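Long-range contacts in Na-translocating NADH-quinone reductase subunit C NqrC (Shewanella oneidensis, PDB 4XHF), which is the NqrC subunit of a membrane-bound respiratory complex, represented by a soluble fragment that binds flavin mononucleotide in an FMN-binding domain: residues Leu141-Tyr146 / His166-Gly171; Val134-Lys139 / Arg225-Ala230. One frame throughout, in Å; residues are numbered along the deposited sequence.

How the interactions relate
Of the segments in contact, V134-K139, at the end of strand 129-139, comes first and belongs to interaction 2. The chain then turns back, and L141-Y146 leads into the antiparallel neighbour, strand 144-151. After strand 158-165 the loop H166-G171 returns to L141-Y146, closing interaction 1 across 19 intervening residues. Interaction 2 closes much later, when helix 221-234 brings R225-A230 against V134-K139, so its larger loop encloses the whole of interaction 1. The two meet in the sheet, where the I145 N to G138 O distance of 2.9 Å marks a probable hydrogen bond. Together they join the flavin-side loops, the antiparallel sheet and the helix beside it.

Interaction 1 of 2, residues Leu141-Tyr146 / His166-Gly171; sequences LWSMIY and HGETPG. With FMN (flavin mononucleotide), chain E.
The carboxylate of E168 reaches across to the turn L141-S143, taking three hydrogen bonds. Its chain is bent at the second torsion (chi2 -69°), which folds the acid back toward that turn. E168 OE1 takes the backbone N of L141 through its syn lone pair at 2.8 Å, almost straight at 172°, and also binds the hydroxyl of T223. E168 OE2 uses its own syn lone pair for the backbone N of W142 at 3.1 Å, while S143 OG donates to E168 OE2 from the anti side at 2.7 Å, somewhat out of the carboxylate plane. With both oxygens gripped, rotation of the acid is restrained. S143 OG also accepts a weak bond from the N of G167, and S143 CB presses on G167 CA at a tight 3.4 Å. I145 crosses E168 at about a right angle, its CD1 packing on the acid's CG. W142 and T169 run side by side in the same direction; L141 CG lies over one face of the indole, toward its rim, and FMN O4 sits at the indole edge. L141 CD2 comes within 3.6 Å of FMN C4A, whereas T169 OG1 donates to FMN N5 at 2.8 Å and T169 N to FMN O4. The buried acid thus ties together two loops that contribute L141, W142, E168 and T169 to the FMN pocket.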
loop_
_atom_site.group_PDB
_atom_site.type_symbol
_atom_site.label_atom_id
_atom_site.label_comp_id
_atom_site.label_asym_id
_atom_site.label_seq_id
_atom_site.Cartn_x
_atom_site.Cartn_y
_atom_site.Cartn_z
ATOM N N LEU A 141 5.899 -16.057 3.216
ATOM C CA LEU A 141 6.174 -17.410 3.684
ATOM C C LEU A 141 7.257 -17.396 4.759
ATOM O O LEU A 141 7.173 -18.131 5.743
ATOM C CB LEU A 141 6.593 -18.311 2.516
ATOM C CG LEU A 141 6.932 -19.765 2.858
ATOM C CD1 LEU A 141 5.771 -20.476 3.541
ATOM C CD2 LEU A 141 7.341 -20.515 1.605
ATOM N N TRP A 142 8.261 -16.541 4.575
ATOM C CA TRP A 142 9.427 -16.528 5.453
ATOM C C TRP A 142 9.767 -15.144 5.985
ATOM O O TRP A 142 10.589 -15.013 6.893
ATOM C CB TRP A 142 10.645 -17.093 4.718
ATOM C CG TRP A 142 10.500 -18.533 4.375
ATOM C CD1 TRP A 142 10.434 -19.078 3.128
ATOM C CD2 TRP A 142 10.384 -19.620 5.297
ATOM N NE1 TRP A 142 10.292 -20.441 3.215
ATOM C CE2 TRP A 142 10.258 -20.798 4.538
ATOM C CE3 TRP A 142 10.378 -19.713 6.692
ATOM C CZ2 TRP A 142 10.128 -22.053 5.125
ATOM C CZ3 TRP A 142 10.250 -20.959 7.272
ATOM C CH2 TRP A 142 10.127 -22.111 6.490
ATOM N N SER A 143 9.141 -14.114 5.428
ATOM C CA SER A 143 9.517 -12.747 5.758
ATOM C C SER A 143 8.368 -11.762 5.625
ATOM O O SER A 143 7.317 -12.081 5.071
ATOM C CB SER A 143 10.668 -12.297 4.860
ATOM O OG SER A 143 10.245 -12.232 3.509
ATOM N N MET A 144 8.592 -10.559 6.144
ATOM C CA MET A 144 7.653 -9.461 5.989
ATOM C C MET A 144 7.826 -8.827 4.616
ATOM O O MET A 144 8.948 -8.600 4.160
ATOM C CB MET A 144 7.862 -8.412 7.082
ATOM C CG MET A 144 7.609 -8.911 8.502
ATOM S SD MET A 144 5.972 -9.631 8.756
ATOM C CE MET A 144 4.935 -8.331 8.107
ATOM N N ILE A 145 6.703 -8.544 3.968
ATOM C CA ILE A 145 6.693 -7.913 2.658
ATOM C C ILE A 145 6.025 -6.548 2.779
ATOM O O ILE A 145 4.920 -6.448 3.297
ATOM C CB ILE A 145 5.951 -8.784 1.620
ATOM C CG1 ILE A 145 6.596 -10.174 1.533
ATOM C CG2 ILE A 145 5.955 -8.112 0.252
ATOM C CD1 ILE A 145 5.762 -11.202 0.787
ATOM N N TYR A 146 6.713 -5.508 2.311
ATOM C CA TYR A 146 6.227 -4.131 2.402
ATOM C C TYR A 146 5.970 -3.525 1.030
ATOM O O TYR A 146 6.724 -3.760 0.088
ATOM C CB TYR A 146 7.236 -3.257 3.145
ATOM C CG TYR A 146 7.425 -3.626 4.590
ATOM C CD1 TYR A 146 8.175 -4.735 4.951
ATOM C CD2 TYR A 146 6.866 -2.855 5.595
ATOM C CE1 TYR A 146 8.352 -5.072 6.274
ATOM C CE2 TYR A 146 7.038 -3.180 6.917
ATOM C CZ TYR A 146 7.782 -4.288 7.254
ATOM O OH TYR A 146 7.952 -4.610 8.582
ATOM N N HIS A 166 11.247 -7.164 0.854
ATOM C CA HIS A 166 10.868 -8.525 1.204
ATOM C C HIS A 166 12.103 -9.326 1.592
ATOM O O HIS A 166 13.232 -8.861 1.432
ATOM C CB HIS A 166 10.147 -9.204 0.037
ATOM C CG HIS A 166 11.060 -9.612 -1.076
ATOM N ND1 HIS A 166 11.613 -10.871 -1.161
ATOM C CD2 HIS A 166 11.527 -8.924 -2.145
ATOM C CE1 HIS A 166 12.376 -10.944 -2.236
ATOM N NE2 HIS A 166 12.341 -9.776 -2.851
ATOM N N GLY A 167 11.878 -10.530 2.105
ATOM C CA GLY A 167 12.956 -11.437 2.455
ATOM C C GLY A 167 12.669 -12.847 1.968
ATOM O O GLY A 167 13.241 -13.817 2.465
ATOM N N GLU A 168 11.769 -12.954 0.997
ATOM C CA GLU A 168 11.400 -14.239 0.415
ATOM C C GLU A 168 12.547 -14.812 -0.414
ATOM O O GLU A 168 13.412 -14.075 -0.887
ATOM C CB GLU A 168 10.150 -14.091 -0.456
ATOM C CG GLU A 168 8.963 -13.440 0.245
ATOM C CD GLU A 168 8.360 -14.320 1.323
ATOM O OE1 GLU A 168 7.392 -15.049 1.022
ATOM O OE2 GLU A 168 8.845 -14.278 2.473
ATOM N N THR A 169 12.536 -16.129 -0.592
ATOM C CA THR A 169 13.605 -16.828 -1.301
ATOM C C THR A 169 13.789 -16.280 -2.719
ATOM O O THR A 169 12.834 -16.253 -3.496
ATOM C CB THR A 169 13.316 -18.342 -1.379
ATOM O OG1 THR A 169 12.930 -18.824 -0.087
ATOM C CG2 THR A 169 14.542 -19.102 -1.853
ATOM N N PRO A 170 15.014 -15.830 -3.060
ATOM C CA PRO A 170 15.251 -15.384 -4.439
ATOM C C PRO A 170 15.075 -16.516 -5.443
ATOM O O PRO A 170 15.511 -17.637 -5.176
ATOM C CB PRO A 170 16.706 -14.900 -4.415
ATOM C CG PRO A 170 17.006 -14.629 -2.994
ATOM C CD PRO A 170 16.199 -15.620 -2.211
ATOM N N GLY A 171 14.450 -16.223 -6.578
ATOM C CA GLY A 171 14.184 -17.229 -7.589
ATOM C C GLY A 171 12.822 -17.874 -7.412
ATOM O O GLY A 171 12.303 -18.505 -8.334
HETATM N N1 FMN E . 7.295 -20.768 -2.038
HETATM C C2 FMN E . 6.845 -19.401 -1.842
HETATM O O2 FMN E . 5.754 -19.096 -2.105
HETATM N N3 FMN E . 7.780 -18.404 -1.309
HETATM C C4 FMN E . 9.100 -18.777 -0.981
HETATM O O4 FMN E . 9.847 -17.976 -0.549
HETATM C C4A FMN E . 9.561 -20.198 -1.172
HETATM N N5 FMN E . 10.882 -20.583 -0.839
HETATM C C5A FMN E . 11.296 -21.966 -1.037
HETATM C C6 FMN E . 12.608 -22.338 -0.705
HETATM C C7 FMN E . 13.022 -23.645 -0.799
HETATM C C7M FMN E . 14.427 -24.003 -0.367
HETATM C C8 FMN E . 12.148 -24.610 -1.305
HETATM C C8M FMN E . 12.487 -26.129 -1.256
HETATM C C9 FMN E . 10.828 -24.227 -1.726
HETATM C C9A FMN E . 10.379 -22.912 -1.557
HETATM N N10 FMN E . 9.019 -22.508 -1.893
HETATM C C10 FMN E . 8.634 -21.132 -1.697
HETATM C "C1'" FMN E . 8.011 -23.480 -2.461
HETATM C "C2'" FMN E . 6.876 -23.749 -1.489
HETATM O "O2'" FMN E . 7.305 -24.695 -0.554
HETATM C "C3'" FMN E . 5.657 -24.305 -2.223
HETATM O "O3'" FMN E . 6.044 -25.456 -2.916
HETATM C "C4'" FMN E . 5.064 -23.268 -3.199
HETATM O "O4'" FMN E . 4.788 -22.075 -2.521
HETATM C "C5'" FMN E . 3.763 -23.775 -3.826
HETATM O "O5'" FMN E . 3.496 -22.972 -4.953
HETATM P P FMN E . 2.067 -23.076 -5.666
HETATM O O1P FMN E . 1.103 -24.053 -4.844
HETATM O O2P FMN E . 2.240 -23.618 -7.160
#

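Interaction 2 of 2, residues Val134-Lys139 / Arg225-Ala230; sequences VPFYGK and RGVQRA
The F136 ring turns its edge to segment 225-230 of helix 221-234: A230 CB lies near the ring plane, 3.8 Å from F136 CD2, and V227 CG1 approaches F136 CE2, also near the plane, at 4.2 Å. With CG set between the backbone N and the carbonyl carbon (chi1 79°), the ring stands off the strand toward the helix, where it also touches M231 and W234. Within the helix, R225 O lies over one face of the R229 guanidinium, offset toward its rim. On the other side of the strand, Y137 turns away from the helix and stacks its ring on that of Y146. The axes of the two segments approach to 7.0 Å, running at 132° to each other. Such closeness depends on small residues: A230 CB rests against the backbone of Y137 and G138, and G226, which has no side chain, brings its CA within 3.6 Å of K139 O. At this end a water bridges the segments, donating to K139 O at 2.8 Å and to G226 O, which also accepts the helical bond from A230 N. Chemically, the contact is a mostly buried apolar seam in which glycine and alanine allow close approach. One water links a carbonyl oxygen of each segment; the two segments share no direct hydrogen bond, but further along the helix W234 NE1 is bonded to Y137 O.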
loop_
_atom_site.group_PDB
_atom_site.type_symbol
_atom_site.label_atom_id
_atom_site.label_comp_id
_atom_site.label_asym_id
_atom_site.label_seq_id
_atom_site.Cartn_x
_atom_site.Cartn_y
_atom_site.Cartn_z
ATOM N N VAL A 134 -1.913 3.967 -0.101
ATOM C CA VAL A 134 -1.788 3.542 1.290
ATOM C C VAL A 134 -0.723 2.459 1.435
ATOM O O VAL A 134 -0.536 1.643 0.533
ATOM C CB VAL A 134 -3.126 3.009 1.845
ATOM C CG1 VAL A 134 -4.198 4.073 1.750
ATOM C CG2 VAL A 134 -3.563 1.747 1.108
ATOM N N PRO A 135 -0.017 2.449 2.574
ATOM C CA PRO A 135 0.963 1.397 2.843
ATOM C C PRO A 135 0.300 0.098 3.279
ATOM O O PRO A 135 -0.698 0.125 4.000
ATOM C CB PRO A 135 1.801 1.985 3.978
ATOM C CG PRO A 135 0.850 2.869 4.705
ATOM C CD PRO A 135 -0.038 3.458 3.646
ATOM N N PHE A 136 0.850 -1.026 2.841
ATOM C CA PHE A 136 0.397 -2.322 3.312
ATOM C C PHE A 136 1.610 -3.211 3.491
ATOM O O PHE A 136 2.623 -3.041 2.812
ATOM C CB PHE A 136 -0.598 -2.952 2.335
ATOM C CG PHE A 136 0.044 -3.578 1.140
ATOM C CD1 PHE A 136 0.644 -2.794 0.172
ATOM C CD2 PHE A 136 0.048 -4.950 0.982
ATOM C CE1 PHE A 136 1.233 -3.365 -0.932
ATOM C CE2 PHE A 136 0.638 -5.529 -0.119
ATOM C CZ PHE A 136 1.231 -4.735 -1.078
ATOM N N TYR A 137 1.514 -4.143 4.428
ATOM C CA TYR A 137 2.568 -5.120 4.623
ATOM C C TYR A 137 2.028 -6.321 5.377
ATOM O O TYR A 137 0.994 -6.240 6.038
ATOM C CB TYR A 137 3.758 -4.505 5.366
ATOM C CG TYR A 137 3.468 -4.081 6.788
ATOM C CD1 TYR A 137 2.858 -2.864 7.058
ATOM C CD2 TYR A 137 3.823 -4.888 7.860
ATOM C CE1 TYR A 137 2.597 -2.471 8.357
ATOM C CE2 TYR A 137 3.568 -4.502 9.161
ATOM C CZ TYR A 137 2.956 -3.293 9.404
ATOM O OH TYR A 137 2.701 -2.909 10.700
ATOM N N GLY A 138 2.728 -7.439 5.255
ATOM C CA GLY A 138 2.300 -8.676 5.877
ATOM C C GLY A 138 3.328 -9.763 5.661
ATOM O O GLY A 138 4.179 -9.658 4.779
ATOM N N LYS A 139 3.256 -10.811 6.473
ATOM C CA LYS A 139 4.195 -11.913 6.355
ATOM C C LYS A 139 3.879 -12.745 5.122
ATOM O O LYS A 139 2.735 -13.149 4.909
ATOM C CB LYS A 139 4.159 -12.795 7.603
ATOM C CG LYS A 139 5.275 -13.826 7.655
ATOM C CD LYS A 139 4.923 -14.986 8.567
ATOM C CE LYS A 139 6.069 -15.979 8.661
ATOM N NZ LYS A 139 7.261 -15.396 9.332
ATOM N N ARG A 225 -0.089 -15.796 -1.505
ATOM C CA ARG A 225 -1.199 -15.836 -0.560
ATOM C C ARG A 225 -0.944 -14.879 0.597
ATOM O O ARG A 225 -1.879 -14.362 1.205
ATOM C CB ARG A 225 -1.413 -17.252 -0.030
ATOM C CG ARG A 225 -1.594 -18.303 -1.111
ATOM C CD ARG A 225 -2.831 -19.150 -0.859
ATOM N NE ARG A 225 -2.916 -20.282 -1.783
ATOM C CZ ARG A 225 -3.139 -21.547 -1.428
ATOM N NH1 ARG A 225 -3.312 -21.885 -0.153
ATOM N NH2 ARG A 225 -3.192 -22.489 -2.360
ATOM N N GLY A 226 0.330 -14.651 0.899
ATOM C CA GLY A 226 0.708 -13.709 1.933
ATOM C C GLY A 226 0.350 -12.291 1.532
ATOM O O GLY A 226 -0.238 -11.545 2.314
ATOM N N VAL A 227 0.706 -11.924 0.304
ATOM C CA VAL A 227 0.368 -10.612 -0.240
ATOM C C VAL A 227 -1.141 -10.447 -0.253
ATOM O O VAL A 227 -1.667 -9.379 0.051
ATOM C CB VAL A 227 0.921 -10.431 -1.669
ATOM C CG1 VAL A 227 0.492 -9.086 -2.260
ATOM C CG2 VAL A 227 2.433 -10.553 -1.664
ATOM N N GLN A 228 -1.828 -11.525 -0.606
ATOM C CA GLN A 228 -3.280 -11.542 -0.632
ATOM C C GLN A 228 -3.839 -11.255 0.758
ATOM O O GLN A 228 -4.757 -10.449 0.915
ATOM C CB GLN A 228 -3.769 -12.895 -1.145
ATOM C CG GLN A 228 -5.273 -13.044 -1.260
ATOM C CD GLN A 228 -5.677 -14.488 -1.405
ATOM O OE1 GLN A 228 -5.373 -15.136 -2.409
ATOM N NE2 GLN A 228 -6.357 -15.011 -0.392
ATOM N N ARG A 229 -3.269 -11.908 1.765
ATOM C CA ARG A 229 -3.703 -11.724 3.144
ATOM C C ARG A 229 -3.296 -10.356 3.679
ATOM O O ARG A 229 -3.976 -9.786 4.532
ATOM C CB ARG A 229 -3.129 -12.831 4.028
ATOM C CG ARG A 229 -3.824 -14.170 3.848
ATOM C CD ARG A 229 -3.201 -15.253 4.709
ATOM N NE ARG A 229 -2.973 -16.485 3.949
ATOM C CZ ARG A 229 -1.778 -17.012 3.681
ATOM N NH1 ARG A 229 -0.655 -16.441 4.111
ATOM N NH2 ARG A 229 -1.706 -18.134 2.979
ATOM N N ALA A 230 -2.187 -9.831 3.169
ATOM C CA ALA A 230 -1.723 -8.507 3.561
ATOM C C ALA A 230 -2.751 -7.455 3.168
ATOM O O ALA A 230 -3.106 -6.592 3.968
ATOM C CB ALA A 230 -0.380 -8.202 2.923
HETATM O O HOH W 1 0.384 -11.711 4.937
#